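Side-chain contacts in probable GTP-binding protein EngB (Pyrococcus horikoshii, PDB 2CXX), which binds guanine nucleotides as a small P-loop GTPase with a magnesium cofactor and is probably needed for normal cell division and septation: residues E107-I110 with D111-F114; Q116-E120 with L121-T125. All blocks are in the same frame, centred on the assembly; numbering follows the deposited sequence.

Contacts 1 and 2 are the two ends of one helix, 110-120: contact 1 builds its first turn out of the loop that follows helix 94-104, and contact 2 closes its last turn and leads into strand 125-130 of the central sheet. Their centres lie about 13 Å apart, and each is about 12 Å from the centre of the chain. The start of the helix is the end near the nucleotide: the side chain of Asp111 is about 10 Å from the bound GDP and about 3 Å from that of Arg9, a residue predicted to bind GTP. In contact 2 the side chain of Leu118 stays about 8 Å from that of Met51, another predicted GTP-site residue.

Contact 1. Residues E107-I110 with D111-F114; sequences EIPI and DVEF
Ile108 and Glu113 cross at about a right angle, the CG2 methyl of the isoleucine resting 3.8 Å from CB of the glutamate. That methyl reaches forward because it stands anti to its own backbone N, while CG1 (chi1 -49°) lies beside the N and carries the rest of the chain away from the helix. One residue on, Pro109 touches Val112 with its ring CB, 4.1 Å from Val112 CG2; Ile99 and Trp102 of helix 94-104 also pack on the proline. Pro109 is the N-cap of helix 110-120, which lies, with helix 94-104, in the connection from strand 85-91 to strand 125-130 of the P-loop GTPase fold. Its carbonyl takes the first helical bond, Glu113 N to Pro109 O at 2.9 Å and nearly straight, and Ile110 O then receives Phe114 N at 2.8 Å. Glu113 stretches out fully, with CG anti to the backbone N (chi1 -173°), and its carboxylate is linked to the loop through water. One water donates to both Ile108 O and Glu113 OE2, 2.5 Å from the latter; a second joins the same OE2, at 2.8 Å, to Ile110 O, so that carbonyl takes a water as well as an amide. OE2 also forms a salt bridge with Lys69, and this positive charge would help to offset the carboxylate where the waters gather. Ile110 directs its side chain away from the following turn, onto Arg9 and Phe54, and the ring of Phe114 meets that of Phe54 with the planes about 60° apart.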
ATOM      1  N   GLU A 107      -2.964   2.753 -20.435  1.00 21.91           N
ATOM      2  CA  GLU A 107      -2.345   3.501 -19.343  1.00 22.33           C
ATOM      3  C   GLU A 107      -1.817   2.480 -18.338  1.00 20.07           C
ATOM      4  O   GLU A 107      -2.343   1.360 -18.236  1.00 19.87           O
ATOM      5  CB  GLU A 107      -3.366   4.404 -18.640  1.00 25.74           C
ATOM      6  CG  GLU A 107      -4.167   5.327 -19.561  1.00 30.24           C
ATOM      7  CD  GLU A 107      -5.091   6.276 -18.788  1.00 35.24           C
ATOM      8  OE1 GLU A 107      -5.301   6.073 -17.566  1.00 36.84           O
ATOM      9  OE2 GLU A 107      -5.623   7.227 -19.406  1.00 37.63           O
ATOM     10  N   ILE A 108      -0.804   2.890 -17.583  1.00 16.99           N
ATOM     11  CA  ILE A 108      -0.192   2.009 -16.616  1.00 15.85           C
ATOM     12  C   ILE A 108      -0.960   2.189 -15.325  1.00 13.51           C
ATOM     13  O   ILE A 108      -1.005   3.288 -14.806  1.00 12.43           O
ATOM     14  CB  ILE A 108       1.261   2.418 -16.339  1.00 15.34           C
ATOM     15  CG1 ILE A 108       1.975   2.613 -17.683  1.00 17.99           C
ATOM     16  CG2 ILE A 108       1.905   1.399 -15.372  1.00 14.71           C
ATOM     17  CD1 ILE A 108       2.289   1.322 -18.333  1.00 17.39           C
ATOM     18  N   PRO A 109      -1.581   1.105 -14.820  1.00 12.83           N
ATOM     19  CA  PRO A 109      -2.342   1.225 -13.554  1.00 12.43           C
ATOM     20  C   PRO A 109      -1.415   1.689 -12.417  1.00 10.97           C
ATOM     21  O   PRO A 109      -0.244   1.299 -12.341  1.00 10.38           O
ATOM     22  CB  PRO A 109      -2.850  -0.174 -13.305  1.00 12.13           C
ATOM     23  CG  PRO A 109      -2.829  -0.822 -14.715  1.00 15.98           C
ATOM     24  CD  PRO A 109      -1.572  -0.279 -15.312  1.00 13.75           C
ATOM     25  N   ILE A 110      -1.964   2.541 -11.551  1.00 10.09           N
ATOM     26  CA  ILE A 110      -1.201   3.089 -10.428  1.00 11.62           C
ATOM     27  C   ILE A 110      -0.557   1.990  -9.547  1.00  9.55           C
ATOM     28  O   ILE A 110       0.629   2.092  -9.107  1.00 10.39           O
ATOM     29  CB  ILE A 110      -2.152   3.888  -9.518  1.00 12.90           C
ATOM     30  CG1 ILE A 110      -2.620   5.154 -10.211  1.00 13.25           C
ATOM     31  CG2 ILE A 110      -1.470   4.224  -8.216  1.00 15.15           C
ATOM     32  CD1 ILE A 110      -3.667   5.889  -9.404  1.00 13.78           C
ATOM     33  N   ASP A 111      -1.312   0.977  -9.216  1.00  8.89           N
ATOM     34  CA  ASP A 111      -0.784  -0.081  -8.354  1.00  9.34           C
ATOM     35  C   ASP A 111       0.425  -0.803  -8.931  1.00 10.95           C
ATOM     36  O   ASP A 111       1.363  -1.190  -8.217  1.00  9.90           O
ATOM     37  CB  ASP A 111      -1.859  -1.121  -8.047  1.00  9.15           C
ATOM     38  CG  ASP A 111      -2.845  -0.664  -6.948  1.00  8.98           C
ATOM     39  OD1 ASP A 111      -2.553   0.229  -6.133  1.00 10.75           O
ATOM     40  OD2 ASP A 111      -3.953  -1.205  -6.944  1.00  9.73           O
ATOM     41  N   VAL A 112       0.356  -1.042 -10.241  1.00 11.20           N
ATOM     42  CA  VAL A 112       1.408  -1.743 -10.958  1.00 11.47           C
ATOM     43  C   VAL A 112       2.628  -0.803 -11.036  1.00  9.90           C
ATOM     44  O   VAL A 112       3.749  -1.198 -10.759  1.00 11.78           O
ATOM     45  CB  VAL A 112       0.928  -2.039 -12.355  1.00 10.90           C
ATOM     46  CG1 VAL A 112       2.112  -2.473 -13.247  1.00 10.95           C
ATOM     47  CG2 VAL A 112      -0.177  -3.085 -12.322  1.00  9.89           C
ATOM     48  N   GLU A 113       2.378   0.435 -11.403  1.00 10.76           N
ATOM     49  CA  GLU A 113       3.430   1.417 -11.523  1.00  9.55           C
ATOM     50  C   GLU A 113       4.156   1.555 -10.209  1.00 10.26           C
ATOM     51  O   GLU A 113       5.404   1.539 -10.167  1.00  9.35           O
ATOM     52  CB  GLU A 113       2.863   2.788 -11.935  1.00 10.80           C
ATOM     53  CG  GLU A 113       3.979   3.757 -12.218  1.00 15.83           C
ATOM     54  CD  GLU A 113       3.517   5.195 -12.455  1.00 21.94           C
ATOM     55  OE1 GLU A 113       4.375   6.056 -12.785  1.00 24.80           O
ATOM     56  OE2 GLU A 113       2.305   5.483 -12.283  1.00 27.79           O
ATOM     57  N   PHE A 114       3.402   1.647  -9.112  1.00  9.35           N
ATOM     58  CA  PHE A 114       4.056   1.842  -7.817  1.00 10.27           C
ATOM     59  C   PHE A 114       4.827   0.638  -7.281  1.00 10.28           C
ATOM     60  O   PHE A 114       5.938   0.790  -6.758  1.00  7.95           O
ATOM     61  CB  PHE A 114       3.045   2.302  -6.758  1.00 11.24           C
ATOM     62  CG  PHE A 114       3.695   2.839  -5.539  1.00 12.23           C
ATOM     63  CD1 PHE A 114       4.403   4.014  -5.580  1.00 14.08           C
ATOM     64  CD2 PHE A 114       3.625   2.128  -4.354  1.00 12.88           C
ATOM     65  CE1 PHE A 114       5.052   4.471  -4.401  1.00 14.69           C
ATOM     66  CE2 PHE A 114       4.258   2.567  -3.179  1.00 13.96           C
ATOM     67  CZ  PHE A 114       4.977   3.749  -3.222  1.00 13.52           C
TER
HETATM   68  O   HOH W   1      -0.008   5.154 -13.260  1.00 28.67           O
HETATM   69  O   HOH W   2       1.921   4.925  -9.552  1.00 26.88           O

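Contact 2. Residues Q116-E120 with L121-T125; sequences QFLRE and LDIPT
Leu121 lays its two methyls against the ring of Phe117, CD2 coming within 3.4 Å of CZ and CD1 within 3.8 Å of CE1. The ring is brought there by a chi1 of 161°, which sets CG anti to the backbone N; Val73 and Glu77 of helix 62-79 also touch it, and Ile76 packs on Leu121. With only the CB of an alanine here, Phe117 CZ and CE1 would probably lose their methyl partners and a gap would open toward Ile76. Just beyond, Asp122 takes a positive phi and ends helix 110-120 in a Schellman motif. Leu118 O accepts Ile123 N at 3.1 Å, and Asp122 N reaches Arg119 O from above the carbonyl plane. Leu118 meets the returning chain with both methyls: CD2 lies 4.2 Å from Ile123 CD1, and the Leu118 and Thr125 side chains cross at about a right angle, with Leu118 CD1 3.5 Å from Thr125 OG1. That hydroxyl donates to Ile123 O at 2.9 Å, also from above the carbonyl plane, and Ala86 of strand 85-91 touches Leu118, Ile123 and Thr125. On the exposed face a water in the guanidinium plane accepts from Arg119 NE and donates to Asp122 OD1, bridging charges 5.5 Å apart (NE to OD1).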
ATOM      1  N   GLN A 116       6.217  -1.560  -9.069  1.00 10.10           N
ATOM      2  CA  GLN A 116       7.425  -1.706  -9.866  1.00 10.69           C
ATOM      3  C   GLN A 116       8.424  -0.629  -9.555  1.00  9.82           C
ATOM      4  O   GLN A 116       9.653  -0.886  -9.603  1.00 11.77           O
ATOM      5  CB  GLN A 116       7.096  -1.749 -11.355  1.00 10.84           C
ATOM      6  CG  GLN A 116       6.348  -3.042 -11.706  1.00 12.56           C
ATOM      7  CD  GLN A 116       5.974  -3.156 -13.190  1.00 15.39           C
ATOM      8  OE1 GLN A 116       6.366  -2.315 -13.999  1.00 16.96           O
ATOM      9  NE2 GLN A 116       5.244  -4.216 -13.551  1.00 13.57           N
ATOM     10  N   PHE A 117       7.928   0.537  -9.132  1.00 10.92           N
ATOM     11  CA  PHE A 117       8.822   1.616  -8.752  1.00  9.84           C
ATOM     12  C   PHE A 117       9.597   1.185  -7.478  1.00 11.00           C
ATOM     13  O   PHE A 117      10.835   1.340  -7.400  1.00  9.46           O
ATOM     14  CB  PHE A 117       8.001   2.899  -8.528  1.00 11.37           C
ATOM     15  CG  PHE A 117       8.703   3.963  -7.699  1.00 10.00           C
ATOM     16  CD1 PHE A 117       9.760   4.738  -8.239  1.00 10.51           C
ATOM     17  CD2 PHE A 117       8.294   4.217  -6.394  1.00 10.06           C
ATOM     18  CE1 PHE A 117      10.379   5.739  -7.479  1.00 11.46           C
ATOM     19  CE2 PHE A 117       8.883   5.194  -5.630  1.00  9.81           C
ATOM     20  CZ  PHE A 117       9.931   5.981  -6.151  1.00  9.07           C
ATOM     21  N   LEU A 118       8.893   0.646  -6.491  1.00  8.92           N
ATOM     22  CA  LEU A 118       9.583   0.215  -5.278  1.00  9.10           C
ATOM     23  C   LEU A 118      10.646  -0.837  -5.599  1.00 10.07           C
ATOM     24  O   LEU A 118      11.700  -0.897  -4.920  1.00 10.51           O
ATOM     25  CB  LEU A 118       8.594  -0.369  -4.267  1.00  6.79           C
ATOM     26  CG  LEU A 118       7.591   0.692  -3.722  1.00  6.23           C
ATOM     27  CD1 LEU A 118       6.496   0.045  -2.908  1.00  9.78           C
ATOM     28  CD2 LEU A 118       8.348   1.731  -2.826  1.00  9.55           C
ATOM     29  N   ARG A 119      10.381  -1.666  -6.611  1.00  8.99           N
ATOM     30  CA  ARG A 119      11.360  -2.721  -6.966  1.00  9.80           C
ATOM     31  C   ARG A 119      12.609  -2.093  -7.564  1.00 10.02           C
ATOM     32  O   ARG A 119      13.713  -2.538  -7.257  1.00 11.06           O
ATOM     33  CB  ARG A 119      10.726  -3.744  -7.932  1.00 11.65           C
ATOM     34  CG  ARG A 119      11.690  -4.944  -8.382  1.00 14.26           C
ATOM     35  CD  ARG A 119      11.893  -5.933  -7.212  1.00 17.47           C
ATOM     36  NE  ARG A 119      13.090  -6.788  -7.376  1.00 20.42           N
ATOM     37  CZ  ARG A 119      13.052  -8.093  -7.595  1.00 21.14           C
ATOM     38  NH1 ARG A 119      11.874  -8.705  -7.708  1.00 22.31           N
ATOM     39  NH2 ARG A 119      14.192  -8.802  -7.592  1.00 19.59           N
ATOM     40  N   GLU A 120      12.458  -1.048  -8.361  1.00 11.54           N
ATOM     41  CA  GLU A 120      13.625  -0.324  -8.910  1.00 11.53           C
ATOM     42  C   GLU A 120      14.426   0.275  -7.789  1.00 13.27           C
ATOM     43  O   GLU A 120      15.610   0.465  -7.942  1.00 13.00           O
ATOM     44  CB  GLU A 120      13.229   0.837  -9.843  1.00 12.33           C
ATOM     45  CG  GLU A 120      12.680   0.395 -11.178  1.00 16.56           C
ATOM     46  CD  GLU A 120      12.393   1.556 -12.100  1.00 16.91           C
ATOM     47  OE1 GLU A 120      12.892   2.681 -11.827  1.00 19.52           O
ATOM     48  OE2 GLU A 120      11.666   1.331 -13.102  1.00 16.63           O
ATOM     49  N   LEU A 121      13.782   0.577  -6.665  1.00 12.31           N
ATOM     50  CA  LEU A 121      14.500   1.165  -5.524  1.00 12.33           C
ATOM     51  C   LEU A 121      15.036   0.168  -4.492  1.00 11.25           C
ATOM     52  O   LEU A 121      15.601   0.577  -3.488  1.00 10.18           O
ATOM     53  CB  LEU A 121      13.574   2.164  -4.808  1.00 12.99           C
ATOM     54  CG  LEU A 121      13.668   3.592  -5.355  1.00 15.79           C
ATOM     55  CD1 LEU A 121      13.434   3.627  -6.852  1.00 18.54           C
ATOM     56  CD2 LEU A 121      12.619   4.457  -4.644  1.00 16.24           C
ATOM     57  N   ASP A 122      14.839  -1.111  -4.755  1.00  9.69           N
ATOM     58  CA  ASP A 122      15.297  -2.244  -3.926  1.00 11.21           C
ATOM     59  C   ASP A 122      14.673  -2.204  -2.537  1.00 11.68           C
ATOM     60  O   ASP A 122      15.269  -2.613  -1.550  1.00 11.81           O
ATOM     61  CB  ASP A 122      16.838  -2.331  -3.854  1.00 11.85           C
ATOM     62  CG  ASP A 122      17.491  -2.438  -5.239  1.00 12.99           C
ATOM     63  OD1 ASP A 122      16.926  -3.093  -6.166  1.00 12.93           O
ATOM     64  OD2 ASP A 122      18.626  -1.954  -5.392  1.00 15.84           O
ATOM     65  N   ILE A 123      13.427  -1.725  -2.466  1.00 10.23           N
ATOM     66  CA  ILE A 123      12.759  -1.694  -1.183  1.00  9.97           C
ATOM     67  C   ILE A 123      11.860  -2.917  -1.025  1.00  9.47           C
ATOM     68  O   ILE A 123      10.941  -3.102  -1.831  1.00 10.76           O
ATOM     69  CB  ILE A 123      11.899  -0.408  -1.075  1.00  9.78           C
ATOM     70  CG1 ILE A 123      12.833   0.795  -0.976  1.00 13.20           C
ATOM     71  CG2 ILE A 123      10.931  -0.524   0.145  1.00 10.72           C
ATOM     72  CD1 ILE A 123      12.083   2.175  -1.047  1.00 12.33           C
ATOM     73  N   PRO A 124      12.123  -3.778  -0.023  1.00 10.75           N
ATOM     74  CA  PRO A 124      11.294  -4.971   0.205  1.00 11.97           C
ATOM     75  C   PRO A 124       9.844  -4.475   0.357  1.00 11.08           C
ATOM     76  O   PRO A 124       9.560  -3.539   1.136  1.00  9.30           O
ATOM     77  CB  PRO A 124      11.795  -5.549   1.540  1.00 11.55           C
ATOM     78  CG  PRO A 124      13.032  -4.846   1.820  1.00 15.17           C
ATOM     79  CD  PRO A 124      13.016  -3.522   1.128  1.00 11.53           C
ATOM     80  N   THR A 125       8.922  -5.110  -0.367  1.00  9.58           N
ATOM     81  CA  THR A 125       7.534  -4.663  -0.347  1.00  9.88           C
ATOM     82  C   THR A 125       6.554  -5.762  -0.057  1.00 11.33           C
ATOM     83  O   THR A 125       6.606  -6.828  -0.674  1.00 12.69           O
ATOM     84  CB  THR A 125       7.179  -4.037  -1.705  1.00 12.47           C
ATOM     85  OG1 THR A 125       8.030  -2.913  -1.951  1.00 10.78           O
ATOM     86  CG2 THR A 125       5.702  -3.560  -1.706  1.00 10.72           C
TER
HETATM   87  O   HOH W   3      15.644  -5.068  -7.569  1.00 33.12           O
HETATM   88  O   HOH W   4      17.318  -2.056  -8.652  1.00 20.52           O
HETATM   89  O   HOH W   5      18.131   0.309  -6.459  1.00 24.38           O